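Local coordinates for universal stress protein (Archaeoglobus fulgidus, PDB 6HCD), which is of unknown molecular function but belongs to the universal stress protein A family, whose members share a nucleotide-binding-like alpha/beta fold, at residues H60-G65 / E96-R101; I27-D32 / V54-V59; F112-D117 / K146-V151. All coordinates share one frame; numbering follows the deposited sequence.

Contact 1. Residues H60-G65 / E96-R101; sequences HSLPGG and EHLLVR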
loop_
_atom_site.group_PDB
_atom_site.type_symbol
_atom_site.label_atom_id
_atom_site.label_comp_id
_atom_site.label_asym_id
_atom_site.label_seq_id
_atom_site.Cartn_x
_atom_site.Cartn_y
_atom_site.Cartn_z
ATOM N N HIS A 60 8.757 -12.398 9.390
ATOM C CA HIS A 60 8.693 -13.511 8.466
ATOM C C HIS A 60 7.923 -14.648 9.153
ATOM O O HIS A 60 8.182 -14.929 10.305
ATOM C CB HIS A 60 10.087 -13.979 8.033
ATOM C CG HIS A 60 10.015 -15.047 7.000
ATOM N ND1 HIS A 60 9.996 -14.764 5.650
ATOM C CD2 HIS A 60 9.941 -16.392 7.109
ATOM C CE1 HIS A 60 9.928 -15.892 4.962
ATOM N NE2 HIS A 60 9.888 -16.911 5.839
ATOM N N SER A 61 7.011 -15.284 8.409
ATOM C CA SER A 61 6.063 -16.265 8.916
ATOM C C SER A 61 6.383 -17.663 8.377
ATOM O O SER A 61 6.562 -17.823 7.175
ATOM C CB SER A 61 4.664 -15.862 8.545
ATOM O OG SER A 61 3.738 -16.905 8.847
ATOM N N LEU A 62 6.422 -18.661 9.272
ATOM C CA LEU A 62 6.458 -20.100 8.933
ATOM C C LEU A 62 5.370 -20.832 9.715
ATOM O O LEU A 62 5.052 -20.435 10.832
ATOM C CB LEU A 62 7.821 -20.692 9.309
ATOM C CG LEU A 62 9.044 -20.005 8.708
ATOM C CD1 LEU A 62 10.280 -20.428 9.451
ATOM C CD2 LEU A 62 9.144 -20.307 7.227
ATOM N N PRO A 63 4.780 -21.936 9.187
ATOM C CA PRO A 63 3.748 -22.680 9.924
ATOM C C PRO A 63 4.241 -23.332 11.227
ATOM O O PRO A 63 3.623 -23.140 12.282
ATOM C CB PRO A 63 3.266 -23.755 8.940
ATOM C CG PRO A 63 3.736 -23.275 7.584
ATOM C CD PRO A 63 5.015 -22.494 7.848
ATOM N N GLY A 64 5.324 -24.105 11.148
ATOM C CA GLY A 64 6.026 -24.615 12.335
ATOM C C GLY A 64 5.746 -26.068 12.675
ATOM O O GLY A 64 6.128 -26.518 13.768
ATOM N N GLY A 65 5.086 -26.806 11.775
ATOM C CA GLY A 65 4.886 -28.257 11.959
ATOM C C GLY A 65 6.061 -29.052 11.412
ATOM O O GLY A 65 7.098 -28.490 11.076
ATOM N N GLU A 96 13.577 -7.729 14.914
ATOM C CA GLU A 96 13.196 -8.975 14.255
ATOM C C GLU A 96 12.018 -9.621 14.996
ATOM O O GLU A 96 12.048 -9.717 16.220
ATOM C CB GLU A 96 14.305 -10.026 14.342
ATOM C CG GLU A 96 15.664 -9.544 13.895
ATOM C CD GLU A 96 16.742 -10.589 14.075
ATOM O OE1 GLU A 96 16.418 -11.797 14.106
ATOM O OE2 GLU A 96 17.911 -10.180 14.185
ATOM N N HIS A 97 11.052 -10.135 14.237
ATOM C CA HIS A 97 9.929 -10.888 14.761
ATOM C C HIS A 97 9.648 -12.095 13.862
ATOM O O HIS A 97 8.914 -12.010 12.868
ATOM C CB HIS A 97 8.705 -9.978 14.889
ATOM C CG HIS A 97 8.861 -8.934 15.939
ATOM N ND1 HIS A 97 8.440 -9.126 17.240
ATOM C CD2 HIS A 97 9.419 -7.703 15.893
ATOM C CE1 HIS A 97 8.707 -8.043 17.945
ATOM N NE2 HIS A 97 9.334 -7.164 17.149
ATOM N N LEU A 98 10.277 -13.221 14.187
ATOM C CA LEU A 98 9.992 -14.483 13.499
ATOM C C LEU A 98 8.663 -14.999 14.028
ATOM O O LEU A 98 8.482 -15.041 15.241
ATOM C CB LEU A 98 11.120 -15.484 13.781
ATOM C CG LEU A 98 10.944 -16.868 13.157
ATOM C CD1 LEU A 98 10.995 -16.784 11.642
ATOM C CD2 LEU A 98 11.992 -17.830 13.686
ATOM N N LEU A 99 7.757 -15.379 13.122
ATOM C CA LEU A 99 6.436 -15.876 13.502
ATOM C C LEU A 99 6.302 -17.343 13.081
ATOM O O LEU A 99 6.253 -17.668 11.897
ATOM C CB LEU A 99 5.347 -15.020 12.849
ATOM C CG LEU A 99 5.424 -13.515 13.098
ATOM C CD1 LEU A 99 4.368 -12.781 12.294
ATOM C CD2 LEU A 99 5.306 -13.190 14.579
ATOM N N VAL A 100 6.216 -18.224 14.081
ATOM C CA VAL A 100 5.905 -19.622 13.876
ATOM C C VAL A 100 4.713 -19.940 14.784
ATOM O O VAL A 100 4.879 -20.221 15.957
ATOM C CB VAL A 100 7.127 -20.520 14.146
ATOM C CG1 VAL A 100 6.838 -21.959 13.789
ATOM C CG2 VAL A 100 8.352 -20.041 13.385
ATOM N N ARG A 101 3.509 -19.806 14.225
ATOM C CA ARG A 101 2.275 -19.674 14.995
ATOM C C ARG A 101 1.159 -20.562 14.420
ATOM O O ARG A 101 -0.015 -20.401 14.783
ATOM C CB ARG A 101 1.826 -18.206 14.970
ATOM C CG ARG A 101 2.908 -17.217 15.368
ATOM C CD ARG A 101 2.357 -15.956 16.006
ATOM N NE ARG A 101 1.575 -15.148 15.086
ATOM C CZ ARG A 101 1.060 -13.955 15.378
ATOM N NH1 ARG A 101 1.130 -13.510 16.622
ATOM N NH2 ARG A 101 0.483 -13.225 14.429
HETATM O O HOH W 1 2.668 -19.174 11.606
#

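Contact 2. Residues I27-D32 / V54-V59; sequences IVVAVD and VPVYVV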
loop_
_atom_site.group_PDB
_atom_site.type_symbol
_atom_site.label_atom_id
_atom_site.label_comp_id
_atom_site.label_asym_id
_atom_site.label_seq_id
_atom_site.Cartn_x
_atom_site.Cartn_y
_atom_site.Cartn_z
ATOM N N ILE A 27 6.035 0.573 12.182
ATOM C CA ILE A 27 5.918 0.139 10.803
ATOM C C ILE A 27 6.235 -1.365 10.789
ATOM O O ILE A 27 7.286 -1.772 11.290
ATOM C CB ILE A 27 6.898 0.931 9.902
ATOM C CG1 ILE A 27 6.586 2.428 9.850
ATOM C CG2 ILE A 27 6.985 0.332 8.506
ATOM C CD1 ILE A 27 5.270 2.750 9.167
ATOM N N VAL A 28 5.352 -2.173 10.198
ATOM C CA VAL A 28 5.584 -3.608 10.046
ATOM C C VAL A 28 6.003 -3.860 8.600
ATOM O O VAL A 28 5.341 -3.389 7.688
ATOM C CB VAL A 28 4.327 -4.426 10.404
ATOM C CG1 VAL A 28 4.425 -5.878 9.966
ATOM C CG2 VAL A 28 4.017 -4.323 11.886
ATOM N N VAL A 29 7.099 -4.594 8.411
ATOM C CA VAL A 29 7.565 -4.928 7.091
ATOM C C VAL A 29 7.677 -6.454 7.010
ATOM O O VAL A 29 8.256 -7.089 7.880
ATOM C CB VAL A 29 8.874 -4.194 6.737
ATOM C CG1 VAL A 29 9.990 -4.465 7.726
ATOM C CG2 VAL A 29 9.304 -4.514 5.324
ATOM N N ALA A 30 7.031 -7.039 5.992
ATOM C CA ALA A 30 7.077 -8.459 5.734
ATOM C C ALA A 30 8.146 -8.732 4.669
ATOM O O ALA A 30 8.105 -8.153 3.601
ATOM C CB ALA A 30 5.722 -8.943 5.296
ATOM N N VAL A 31 9.089 -9.626 4.977
ATOM C CA VAL A 31 10.166 -9.972 4.041
ATOM C C VAL A 31 10.181 -11.489 3.834
ATOM O O VAL A 31 10.069 -12.246 4.799
ATOM C CB VAL A 31 11.533 -9.452 4.526
ATOM C CG1 VAL A 31 11.577 -7.937 4.522
ATOM C CG2 VAL A 31 11.898 -9.999 5.884
ATOM N N ASP A 32 10.325 -11.919 2.572
ATOM C CA ASP A 32 10.373 -13.339 2.251
ATOM C C ASP A 32 11.825 -13.822 2.377
ATOM O O ASP A 32 12.152 -14.587 3.262
ATOM C CB ASP A 32 9.760 -13.613 0.875
ATOM C CG ASP A 32 9.708 -15.091 0.500
ATOM O OD1 ASP A 32 9.665 -15.933 1.431
ATOM O OD2 ASP A 32 9.753 -15.390 -0.715
ATOM N N VAL A 54 9.194 6.141 14.544
ATOM C CA VAL A 54 8.751 4.867 15.113
ATOM C C VAL A 54 9.710 3.773 14.648
ATOM O O VAL A 54 10.415 3.938 13.648
ATOM C CB VAL A 54 7.291 4.556 14.729
ATOM C CG1 VAL A 54 6.353 5.694 15.118
ATOM C CG2 VAL A 54 7.149 4.252 13.247
ATOM N N PRO A 55 9.781 2.639 15.372
ATOM C CA PRO A 55 10.606 1.516 14.945
ATOM C C PRO A 55 9.951 0.710 13.814
ATOM O O PRO A 55 8.720 0.814 13.577
ATOM C CB PRO A 55 10.729 0.657 16.212
ATOM C CG PRO A 55 9.469 0.953 17.001
ATOM C CD PRO A 55 9.093 2.380 16.649
ATOM N N VAL A 56 10.789 -0.086 13.137
ATOM C CA VAL A 56 10.351 -1.040 12.147
ATOM C C VAL A 56 10.371 -2.439 12.773
ATOM O O VAL A 56 11.394 -2.877 13.274
ATOM C CB VAL A 56 11.233 -0.991 10.883
ATOM C CG1 VAL A 56 10.780 -2.010 9.856
ATOM C CG2 VAL A 56 11.269 0.409 10.274
ATOM N N TYR A 57 9.244 -3.147 12.699
ATOM C CA TYR A 57 9.176 -4.557 13.061
ATOM C C TYR A 57 9.222 -5.380 11.774
ATOM O O TYR A 57 8.306 -5.305 10.974
ATOM C CB TYR A 57 7.889 -4.878 13.821
ATOM C CG TYR A 57 7.786 -4.339 15.224
ATOM C CD1 TYR A 57 8.747 -3.500 15.774
ATOM C CD2 TYR A 57 6.667 -4.639 15.993
ATOM C CE1 TYR A 57 8.618 -2.997 17.062
ATOM C CE2 TYR A 57 6.520 -4.140 17.277
ATOM C CZ TYR A 57 7.496 -3.315 17.809
ATOM O OH TYR A 57 7.358 -2.835 19.073
ATOM N N VAL A 58 10.303 -6.149 11.594
ATOM C CA VAL A 58 10.476 -6.962 10.418
ATOM C C VAL A 58 9.954 -8.363 10.737
ATOM O O VAL A 58 10.411 -8.981 11.706
ATOM C CB VAL A 58 11.953 -7.029 9.978
ATOM C CG1 VAL A 58 12.087 -7.754 8.667
ATOM C CG2 VAL A 58 12.605 -5.666 9.880
ATOM N N VAL A 59 9.032 -8.864 9.907
ATOM C CA VAL A 59 8.402 -10.157 10.181
ATOM C C VAL A 59 8.640 -11.122 9.022
ATOM O O VAL A 59 8.717 -10.718 7.837
ATOM C CB VAL A 59 6.902 -10.023 10.462
ATOM C CG1 VAL A 59 6.678 -9.118 11.653
ATOM C CG2 VAL A 59 6.132 -9.521 9.249
#

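Contact 3. Residues F112-D117 / K146-V151; sequences FADEVD and KANKPV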
loop_
_atom_site.group_PDB
_atom_site.type_symbol
_atom_site.label_atom_id
_atom_site.label_comp_id
_atom_site.label_asym_id
_atom_site.label_seq_id
_atom_site.Cartn_x
_atom_site.Cartn_y
_atom_site.Cartn_z
ATOM N N PHE A 112 -0.489 -10.131 13.157
ATOM C CA PHE A 112 0.637 -9.499 13.830
ATOM C C PHE A 112 0.490 -7.969 13.800
ATOM O O PHE A 112 0.675 -7.308 14.828
ATOM C CB PHE A 112 1.972 -9.898 13.193
ATOM C CG PHE A 112 3.162 -9.291 13.886
ATOM C CD1 PHE A 112 3.634 -9.830 15.071
ATOM C CD2 PHE A 112 3.784 -8.155 13.386
ATOM C CE1 PHE A 112 4.713 -9.265 15.725
ATOM C CE2 PHE A 112 4.875 -7.595 14.036
ATOM C CZ PHE A 112 5.320 -8.138 15.217
ATOM N N ALA A 113 0.181 -7.418 12.617
ATOM C CA ALA A 113 0.020 -5.978 12.435
ATOM C C ALA A 113 -1.081 -5.438 13.364
ATOM O O ALA A 113 -0.925 -4.377 13.943
ATOM C CB ALA A 113 -0.281 -5.671 10.993
ATOM N N ASP A 114 -2.180 -6.179 13.493
ATOM C CA ASP A 114 -3.276 -5.787 14.423
ATOM C C ASP A 114 -2.797 -5.878 15.880
ATOM O O ASP A 114 -3.089 -5.010 16.692
ATOM C CB ASP A 114 -4.527 -6.631 14.183
ATOM C CG ASP A 114 -5.251 -6.304 12.893
ATOM O OD1 ASP A 114 -4.973 -5.227 12.316
ATOM O OD2 ASP A 114 -6.074 -7.141 12.459
ATOM N N GLU A 115 -2.037 -6.928 16.201
ATOM C CA GLU A 115 -1.582 -7.186 17.571
ATOM C C GLU A 115 -0.666 -6.052 18.056
ATOM O O GLU A 115 -0.698 -5.714 19.228
ATOM C CB GLU A 115 -0.883 -8.542 17.664
ATOM C CG GLU A 115 -1.841 -9.717 17.570
ATOM C CD GLU A 115 -1.262 -11.009 17.015
ATOM O OE1 GLU A 115 -0.037 -11.116 16.910
ATOM O OE2 GLU A 115 -2.046 -11.897 16.674
ATOM N N VAL A 116 0.156 -5.484 17.164
ATOM C CA VAL A 116 1.124 -4.448 17.548
ATOM C C VAL A 116 0.595 -3.051 17.196
ATOM O O VAL A 116 1.326 -2.073 17.356
ATOM C CB VAL A 116 2.520 -4.690 16.945
ATOM C CG1 VAL A 116 3.049 -6.057 17.333
ATOM C CG2 VAL A 116 2.539 -4.493 15.437
ATOM N N ASP A 117 -0.649 -2.962 16.716
ATOM C CA ASP A 117 -1.289 -1.700 16.344
ATOM C C ASP A 117 -0.407 -0.923 15.350
ATOM O O ASP A 117 -0.121 0.260 15.555
ATOM C CB ASP A 117 -1.616 -0.860 17.582
ATOM C CG ASP A 117 -2.586 0.288 17.321
ATOM O OD1 ASP A 117 -3.363 0.205 16.360
ATOM O OD2 ASP A 117 -2.550 1.264 18.083
ATOM N N LYS A 146 -6.811 -8.898 3.135
ATOM C CA LYS A 146 -7.189 -9.311 4.494
ATOM C C LYS A 146 -6.833 -8.259 5.557
ATOM O O LYS A 146 -7.409 -8.270 6.626
ATOM C CB LYS A 146 -6.544 -10.653 4.852
ATOM C CG LYS A 146 -7.173 -11.849 4.151
ATOM C CD LYS A 146 -6.412 -13.138 4.327
ATOM C CE LYS A 146 -7.126 -14.307 3.692
ATOM N NZ LYS A 146 -6.694 -15.586 4.295
ATOM N N ALA A 147 -5.867 -7.379 5.276
ATOM C CA ALA A 147 -5.330 -6.504 6.319
ATOM C C ALA A 147 -6.402 -5.543 6.832
ATOM O O ALA A 147 -7.215 -5.070 6.058
ATOM C CB ALA A 147 -4.128 -5.753 5.813
ATOM N N ASN A 148 -6.336 -5.228 8.126
ATOM C CA ASN A 148 -7.107 -4.103 8.695
ATOM C C ASN A 148 -6.289 -2.811 8.613
ATOM O O ASN A 148 -6.863 -1.734 8.454
ATOM C CB ASN A 148 -7.630 -4.468 10.077
ATOM C CG ASN A 148 -8.561 -5.653 9.978
ATOM O OD1 ASN A 148 -9.537 -5.623 9.225
ATOM N ND2 ASN A 148 -8.248 -6.711 10.711
ATOM N N LYS A 149 -4.963 -2.955 8.536
ATOM C CA LYS A 149 -4.078 -1.805 8.553
ATOM C C LYS A 149 -3.819 -1.355 7.120
ATOM O O LYS A 149 -4.021 -2.125 6.188
ATOM C CB LYS A 149 -2.791 -2.171 9.285
ATOM C CG LYS A 149 -2.969 -2.462 10.765
ATOM C CD LYS A 149 -3.585 -1.326 11.559
ATOM C CE LYS A 149 -3.706 -1.632 13.033
ATOM N NZ LYS A 149 -4.944 -2.382 13.353
ATOM N N PRO A 150 -3.377 -0.101 6.900
ATOM C CA PRO A 150 -2.897 0.307 5.581
ATOM C C PRO A 150 -1.792 -0.641 5.081
ATOM O O PRO A 150 -0.967 -1.079 5.894
ATOM C CB PRO A 150 -2.324 1.702 5.845
ATOM C CG PRO A 150 -3.148 2.212 7.019
ATOM C CD PRO A 150 -3.313 0.988 7.905
ATOM N N VAL A 151 -1.801 -0.965 3.777
ATOM C CA VAL A 151 -0.733 -1.806 3.185
ATOM C C VAL A 151 -0.038 -1.004 2.086
ATOM O O VAL A 151 -0.682 -0.529 1.149
ATOM C CB VAL A 151 -1.272 -3.145 2.643
ATOM C CG1 VAL A 151 -0.156 -3.999 2.029
ATOM C CG2 VAL A 151 -2.024 -3.919 3.711
HETATM O O HOH W 2 -3.919 -5.903 9.912
HETATM O O HOH W 3 -4.631 -2.989 16.139
#

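Contact 1. Residues H60-G65 / E96-R101
Within the beta-alpha-beta unit made by strand 56-62, helix 70-89 and strand 94-100, two parallel strands meet at His-60 to Leu-62 and Leu-98 to Val-100. Leu-99 binds both ways in the usual parallel pattern: its N donates to His-60 O at 2.9 Å, and its O accepts Leu-62 N at 2.8 Å, almost straight on (C=O...N angle 172°). Ser-61 and Leu-99 share one face of the sheet, the side of helix 105-115. There Leu-99 fills space against Phe-112, while Ser-61, small enough for a buried strand position, gives its OG to Asp-108. On the other face, toward helix 70-89, leucine branches meet: Leu-62 CD1 lies 4.3 Å from Leu-98 CD1. Leu-98 turns CG away from its own amide (chi1 178°), which brings CD1 within 3.6 Å of His-60 O. Water 1 lies 2.8 Å from both Leu-62 O and Arg-101 N; it accepts from the amide and can donate to the carbonyl, though other acceptors compete for its protons. One face of the Arg-101 guanidinium meets Leu-99 CD2 near its rim, and the group pairs with Asp-108 and Glu-115. Leu-99 thus spends both backbone groups on strand 60-62, while Ser-61 N points the other way, to an unidentified ligand probably from the crystallisation liquor.

Contact 2. Residues I27-D32 / V54-V59
Ile-27 N and Pro-55 O, 3.0 Å apart, begin a ladder of five backbone hydrogen bonds between the parallel strands of a beta-alpha-beta unit, strand 27-30, helix 36-52 and strand 56-62, in the core of the alpha/beta fold. Tyr-57 N to Ile-27 O, Val-29 N to Tyr-57 O and Val-59 N to Val-29 O continue it, and Val-31 N closes it on Val-59 O at 3.1 Å. Mostly beta-branched residues, valine and isoleucine, suit these extended backbones. On one face Val-28 CG1 reaches Val-59 CG2 diagonally at 4.1 Å, and the same methyl of Val-59 lies 4.0 Å from Ala-30 CB. The other face carries Ile-27, Val-29, Val-56 and Val-58, with Val-29 CG1 beside Val-58 CG2 at 3.6 Å. Further out, Phe-112 of helix 105-115 covers the first face, resting on Val-28, Tyr-57 and Val-59; Tyr-57 turns its ring outward to meet that of His-97. Helices 36-52 and 70-89 cover the second: Val-41 and Leu-42 touch Val-29, and Leu-80 and Ala-83 touch Val-58. Beneath them Val-29 holds CG1 between its backbone N and carbonyl carbon (chi1 57°), which presses that methyl on Val-56 CG1 at 3.3 Å, tighter than usual for two methyls.

Contact 3. Residues F112-D117 / K146-V151
Asp-114, in the last turn of helix 105-115, grips Asn-148 and Lys-149 in the loop that links helix 138-146 to strand 151-154, tying two successive connections of the alpha/beta fold together at its surface. The charged part is a salt bridge: Lys-149 NZ meets Asp-114 OD1 at 3.0 Å, from above the carboxylate plane. The lysine is bent at chi2 (-58°) and chi4 (-85°), which turns NZ toward Asp-114; lysine's length and flexibility suit this. Asp-117 OD1, 4.3 Å from Lys-149 NZ, is too far for a salt bridge but may still favour the ammonium; Asp-117 itself, at positive phi, ends the helix in a Schellman motif. The amide bond uses the other oxygen of Asp-114. Asn-148 ND2 donates to Asp-114 OD2 at 2.8 Å on the syn side, with carboxylate and amide planes only 17° apart. Partners on both oxygens probably limit the rotation of the carboxylate. Asn-148 OD1 meanwhile bonds Lys-127 of the second subunit, placing this amide between the helix end and the dimer interface. Apolar contact is slight: Ala-113 CB, from a small residue that suits this close approach, lies 4.2 Å from Lys-149 CG. Two waters add bridges. Water 2 joins Asp-114 OD1 to Asn-148 N, while water 3 donates to Asp-114 O at 2.6 Å and accepts from Lys-149 NZ at 2.9 Å.

Both segments of contact 2 precede those of contact 1, and contact 3 comes last along the chain. Contacts 1 and 2, with centres about 14 Å apart, share strand 56-62, which lies between strands 27-30 and 94-100 in one sheet; His-60 ND1 reaches back to Val-31 O. Contact 3 lies about 11 Å from contact 2 and about 16 Å from contact 1, centre to centre. Helix 105-115 connects it to both: it lies on one sheet face of contacts 1 and 2, while its C-terminal end enters contact 3. Contact 3 is a polar tie at the surface, and the strand that follows its loop, beginning at Val-151, pairs antiparallel with a strand of the second subunit.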